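Side-chain contacts in ESX-1 secretion system protein EccA1 (Mycobacterium tuberculosis, PDB 4F3V), which probably supplies energy, as an ATPase, for export of virulence factors by the ESX-1 type VII secretion system, this chain being the ATPase's N-terminal TPR-type domain: residues Val154-Gln157 with Val158-Ala161; Ala217-Gln221 with Gly222-Ala226. All blocks are in the same frame, centred on the assembly; numbering follows the deposited sequence.

Interaction 1 (Val154-Gln157 with Val158-Ala161); sequences VIDQ and VKSA
Val-158 meets Val-154 one turn back along helix 151-158, and the chain then leaves the helix through a type I beta turn that runs to Ala-161. The contact is thus a helix C-terminus unwinding into a turn, in the largely helical TPR-type domain of EccA1. The amide of Val-158 keeps the helical bond to Val-154 O, at 3.1 Å from its N, while a second, weak bond links it to Ile-155 O. Val-158 CG1 is anti to the carbonyl carbon (chi1 -60°), which leaves CG2 between the backbone N and that carbon, 3.4 Å from Val-154 O and only at the margin of contact with Val-154 CG1. Both valines are buried: Val-158 packs on Ala-142 of helix 134-147 and His-177 of helix 167-183, and Val-154 rests on Tyr-145.

Lys-159 keeps a weak backbone bond from its N to Ile-155 O, yet its side chain serves the solvent side. With CG placed between N and C (chi1 61°), the chain bends back over the carbonyls of the last turn, CB lying 3.2 Å from Ile-155 O and CG 3.6 Å from Asp-156 O. Beyond CG it is fully extended and runs alongside Asp-156, the two side chains pointing the same way. The ion pair they form is long, 3.7 Å from Lys-159 NZ to Asp-156 OD1, and at this exposed edge it is probably a modest attraction.

Ser-160 reaches the helix end through a water. This water donates to Asp-156 O at 2.6 Å and also bonds to Ser-160 OG, which has a weak further bond with Trp-164. Ala-161 closes the turn, its N donating to Val-158 O at 2.9 Å.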
loop_
_atom_site.group_PDB
_atom_site.type_symbol
_atom_site.label_atom_id
_atom_site.label_comp_id
_atom_site.label_asym_id
_atom_site.label_seq_id
_atom_site.Cartn_x
_atom_site.Cartn_y
_atom_site.Cartn_z
ATOM N N VAL A 154 0.826 14.643 -1.597
ATOM C CA VAL A 154 1.852 13.615 -1.553
ATOM C C VAL A 154 3.195 14.247 -1.203
ATOM O O VAL A 154 3.849 13.835 -0.255
ATOM C CB VAL A 154 1.960 12.833 -2.880
ATOM C CG1 VAL A 154 3.247 12.000 -2.901
ATOM C CG2 VAL A 154 0.722 11.942 -3.081
ATOM N N ILE A 155 3.582 15.270 -1.943
ATOM C CA ILE A 155 4.868 15.925 -1.716
ATOM C C ILE A 155 4.953 16.474 -0.272
ATOM O O ILE A 155 5.946 16.259 0.417
ATOM C CB ILE A 155 5.139 17.019 -2.766
ATOM C CG1 ILE A 155 5.370 16.354 -4.147
ATOM C CG2 ILE A 155 6.295 17.931 -2.324
ATOM C CD1 ILE A 155 5.405 17.287 -5.340
ATOM N N ASP A 156 3.893 17.122 0.204
ATOM C CA ASP A 156 3.877 17.582 1.597
ATOM C C ASP A 156 4.210 16.470 2.607
ATOM O O ASP A 156 4.918 16.713 3.592
ATOM C CB ASP A 156 2.507 18.174 1.997
ATOM C CG ASP A 156 2.543 19.669 2.130
ATOM O OD1 ASP A 156 2.969 20.355 1.163
ATOM O OD2 ASP A 156 2.134 20.156 3.210
ATOM N N GLN A 157 3.659 15.280 2.383
ATOM C CA GLN A 157 3.907 14.141 3.274
ATOM C C GLN A 157 5.321 13.543 3.203
ATOM O O GLN A 157 5.849 13.074 4.203
ATOM C CB GLN A 157 2.887 13.039 2.998
ATOM C CG GLN A 157 1.473 13.436 3.377
ATOM C CD GLN A 157 1.338 13.688 4.884
ATOM O OE1 GLN A 157 1.883 12.953 5.672
ATOM N NE2 GLN A 157 0.613 14.705 5.268
ATOM N N VAL A 158 5.941 13.563 2.033
ATOM C CA VAL A 158 7.209 12.847 1.858
ATOM C C VAL A 158 8.425 13.757 1.756
ATOM O O VAL A 158 9.559 13.258 1.740
ATOM C CB VAL A 158 7.178 11.937 0.623
ATOM C CG1 VAL A 158 6.066 10.901 0.757
ATOM C CG2 VAL A 158 7.052 12.754 -0.670
ATOM N N LYS A 159 8.212 15.076 1.726
ATOM C CA LYS A 159 9.319 16.015 1.492
ATOM C C LYS A 159 10.371 15.946 2.588
ATOM O O LYS A 159 11.516 16.292 2.358
ATOM C CB LYS A 159 8.826 17.451 1.315
ATOM C CG LYS A 159 8.084 18.050 2.514
ATOM C CD LYS A 159 7.623 19.488 2.212
ATOM C CE LYS A 159 6.670 20.049 3.272
ATOM N NZ LYS A 159 6.161 21.388 2.824
ATOM N N SER A 160 9.963 15.494 3.770
ATOM C CA SER A 160 10.829 15.298 4.933
ATOM C C SER A 160 11.554 13.943 5.006
ATOM O O SER A 160 12.145 13.626 6.042
ATOM C CB SER A 160 9.933 15.356 6.194
ATOM O OG SER A 160 8.948 14.308 6.162
ATOM N N ALA A 161 11.476 13.127 3.960
ATOM C CA ALA A 161 11.868 11.723 4.054
ATOM C C ALA A 161 13.369 11.531 4.286
ATOM O O ALA A 161 13.793 10.484 4.760
ATOM C CB ALA A 161 11.416 10.973 2.812
HETATM O O HOH W 1 6.691 16.358 5.528
#

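Interaction 2 (Ala217-Gln221 with Gly222-Ala226); sequences ARRSQ and GNESA
Arg-219 and Glu-224 lie side by side and point the same way, their guanidinium and carboxylate planes only 17° apart. The grip is side-on and bidentate: Arg-219 NE donates to Glu-224 OE1 at 2.9 Å and its NH2 to Glu-224 OE2 at 2.7 Å, and each carboxylate oxygen answers with its syn lone pair. The NE bond is the straighter, at 168°. A bend at chi3 in Arg-219 and one at chi2 in Glu-224 turn the two flat groups edge to edge. Two further bonds, from NH1 to Tyr-252 O and from NH2 to Ala-246 O, should hold the guanidinium against rotation, while a water donates to both Arg-219 O and Glu-224 OE1.

The salt bridge spans the tight turn joining helices 207-221 and 224-237. Gly-222, with positive phi, ends the first helix in a Schellman motif, its N donating to Arg-219 O from above the carbonyl plane, and Asn-223 N bonds to Arg-218 O. Asn-223 then serves as N-cap of the second helix, OD1 accepting from Ala-226 N at 3.2 Å.

Arg-218 and Asn-223 also run side by side, but here guanidinium and amide stand 75° apart. Bent at chi2, the arginine brings its aliphatic part into van der Waals contact: Arg-218 CD lies 3.8 Å from Ala-226 CB and 4.0 Å from Asn-223 ND2.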
loop_
_atom_site.group_PDB
_atom_site.type_symbol
_atom_site.label_atom_id
_atom_site.label_comp_id
_atom_site.label_asym_id
_atom_site.label_seq_id
_atom_site.Cartn_x
_atom_site.Cartn_y
_atom_site.Cartn_z
ATOM N N ALA A 217 8.324 10.748 -18.330
ATOM C CA ALA A 217 9.032 12.028 -18.255
ATOM C C ALA A 217 9.913 12.257 -19.489
ATOM O O ALA A 217 9.939 13.366 -20.043
ATOM C CB ALA A 217 9.867 12.139 -17.000
ATOM N N ARG A 218 10.662 11.225 -19.890
ATOM C CA ARG A 218 11.531 11.360 -21.054
ATOM C C ARG A 218 10.748 11.641 -22.311
ATOM O O ARG A 218 11.135 12.498 -23.129
ATOM C CB ARG A 218 12.377 10.106 -21.261
ATOM C CG ARG A 218 13.367 9.857 -20.150
ATOM C CD ARG A 218 14.500 10.849 -20.187
ATOM N NE ARG A 218 15.358 10.613 -19.044
ATOM C CZ ARG A 218 16.322 11.427 -18.629
ATOM N NH1 ARG A 218 16.571 12.571 -19.243
ATOM N NH2 ARG A 218 17.043 11.075 -17.578
ATOM N N ARG A 219 9.661 10.908 -22.501
ATOM C CA ARG A 219 8.843 11.093 -23.700
ATOM C C ARG A 219 8.278 12.524 -23.762
ATOM O O ARG A 219 8.327 13.162 -24.798
ATOM C CB ARG A 219 7.705 10.085 -23.747
ATOM C CG ARG A 219 6.749 10.320 -24.911
ATOM C CD ARG A 219 5.836 9.132 -25.111
ATOM N NE ARG A 219 6.500 8.061 -25.836
ATOM C CZ ARG A 219 6.003 6.838 -25.966
ATOM N NH1 ARG A 219 4.842 6.508 -25.400
ATOM N NH2 ARG A 219 6.662 5.933 -26.672
ATOM N N SER A 220 7.760 13.034 -22.642
ATOM C CA SER A 220 7.177 14.387 -22.643
ATOM C C SER A 220 8.231 15.472 -22.869
ATOM O O SER A 220 7.935 16.510 -23.425
ATOM C CB SER A 220 6.412 14.654 -21.357
ATOM O OG SER A 220 5.262 13.805 -21.300
ATOM N N GLN A 221 9.470 15.223 -22.470
ATOM C CA GLN A 221 10.567 16.135 -22.824
ATOM C C GLN A 221 11.029 16.022 -24.276
ATOM O O GLN A 221 11.833 16.832 -24.729
ATOM C CB GLN A 221 11.767 15.878 -21.933
ATOM C CG GLN A 221 11.545 16.245 -20.499
ATOM C CD GLN A 221 12.690 15.759 -19.642
ATOM O OE1 GLN A 221 13.212 14.648 -19.833
ATOM N NE2 GLN A 221 13.095 16.588 -18.707
ATOM N N GLY A 222 10.572 14.996 -24.985
ATOM C CA GLY A 222 10.941 14.803 -26.383
ATOM C C GLY A 222 12.024 13.762 -26.589
ATOM O O GLY A 222 12.390 13.476 -27.731
ATOM N N ASN A 223 12.571 13.218 -25.507
ATOM C CA ASN A 223 13.687 12.269 -25.592
ATOM C C ASN A 223 13.124 10.875 -25.833
ATOM O O ASN A 223 13.077 10.038 -24.923
ATOM C CB ASN A 223 14.527 12.323 -24.305
ATOM C CG ASN A 223 15.820 11.500 -24.386
ATOM O OD1 ASN A 223 16.026 10.692 -25.307
ATOM N ND2 ASN A 223 16.693 11.697 -23.399
ATOM N N GLU A 224 12.680 10.634 -27.063
ATOM C CA GLU A 224 11.925 9.421 -27.381
ATOM C C GLU A 224 12.774 8.155 -27.270
ATOM O O GLU A 224 12.264 7.112 -26.884
ATOM C CB GLU A 224 11.258 9.531 -28.753
ATOM C CG GLU A 224 10.341 8.376 -29.159
ATOM C CD GLU A 224 9.203 8.102 -28.183
ATOM O OE1 GLU A 224 8.907 8.934 -27.295
ATOM O OE2 GLU A 224 8.599 7.019 -28.276
ATOM N N SER A 225 14.060 8.242 -27.575
ATOM C CA SER A 225 14.901 7.043 -27.566
ATOM C C SER A 225 15.150 6.602 -26.115
ATOM O O SER A 225 15.178 5.409 -25.833
ATOM C CB SER A 225 16.208 7.275 -28.333
ATOM O OG SER A 225 16.970 8.277 -27.688
ATOM N N ALA A 226 15.259 7.553 -25.188
ATOM C CA ALA A 226 15.320 7.209 -23.765
ATOM C C ALA A 226 14.009 6.554 -23.317
ATOM O O ALA A 226 14.023 5.539 -22.632
ATOM C CB ALA A 226 15.632 8.430 -22.909
HETATM O O HOH W 2 8.833 11.817 -27.333
#

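Both interactions sit where a helix of the EccA1 N-terminal domain ends, and they follow in series along the chain. Their centres are 26 Å apart and their nearest atoms about 14 Å, so they do not touch. The centre of interaction 1 lies about 16 Å from the centre of the chain, and the contact is partly buried between helices 134-147 and 167-183; that of interaction 2 lies about 29 Å out, at the surface. The exits differ too: a type I turn leads away from helix 151-158, whereas a glycine passes the chain almost directly into helix 224-237. A sulfate, probably from crystallisation, lies about 3 Å from the Gln-221 side chain in interaction 2.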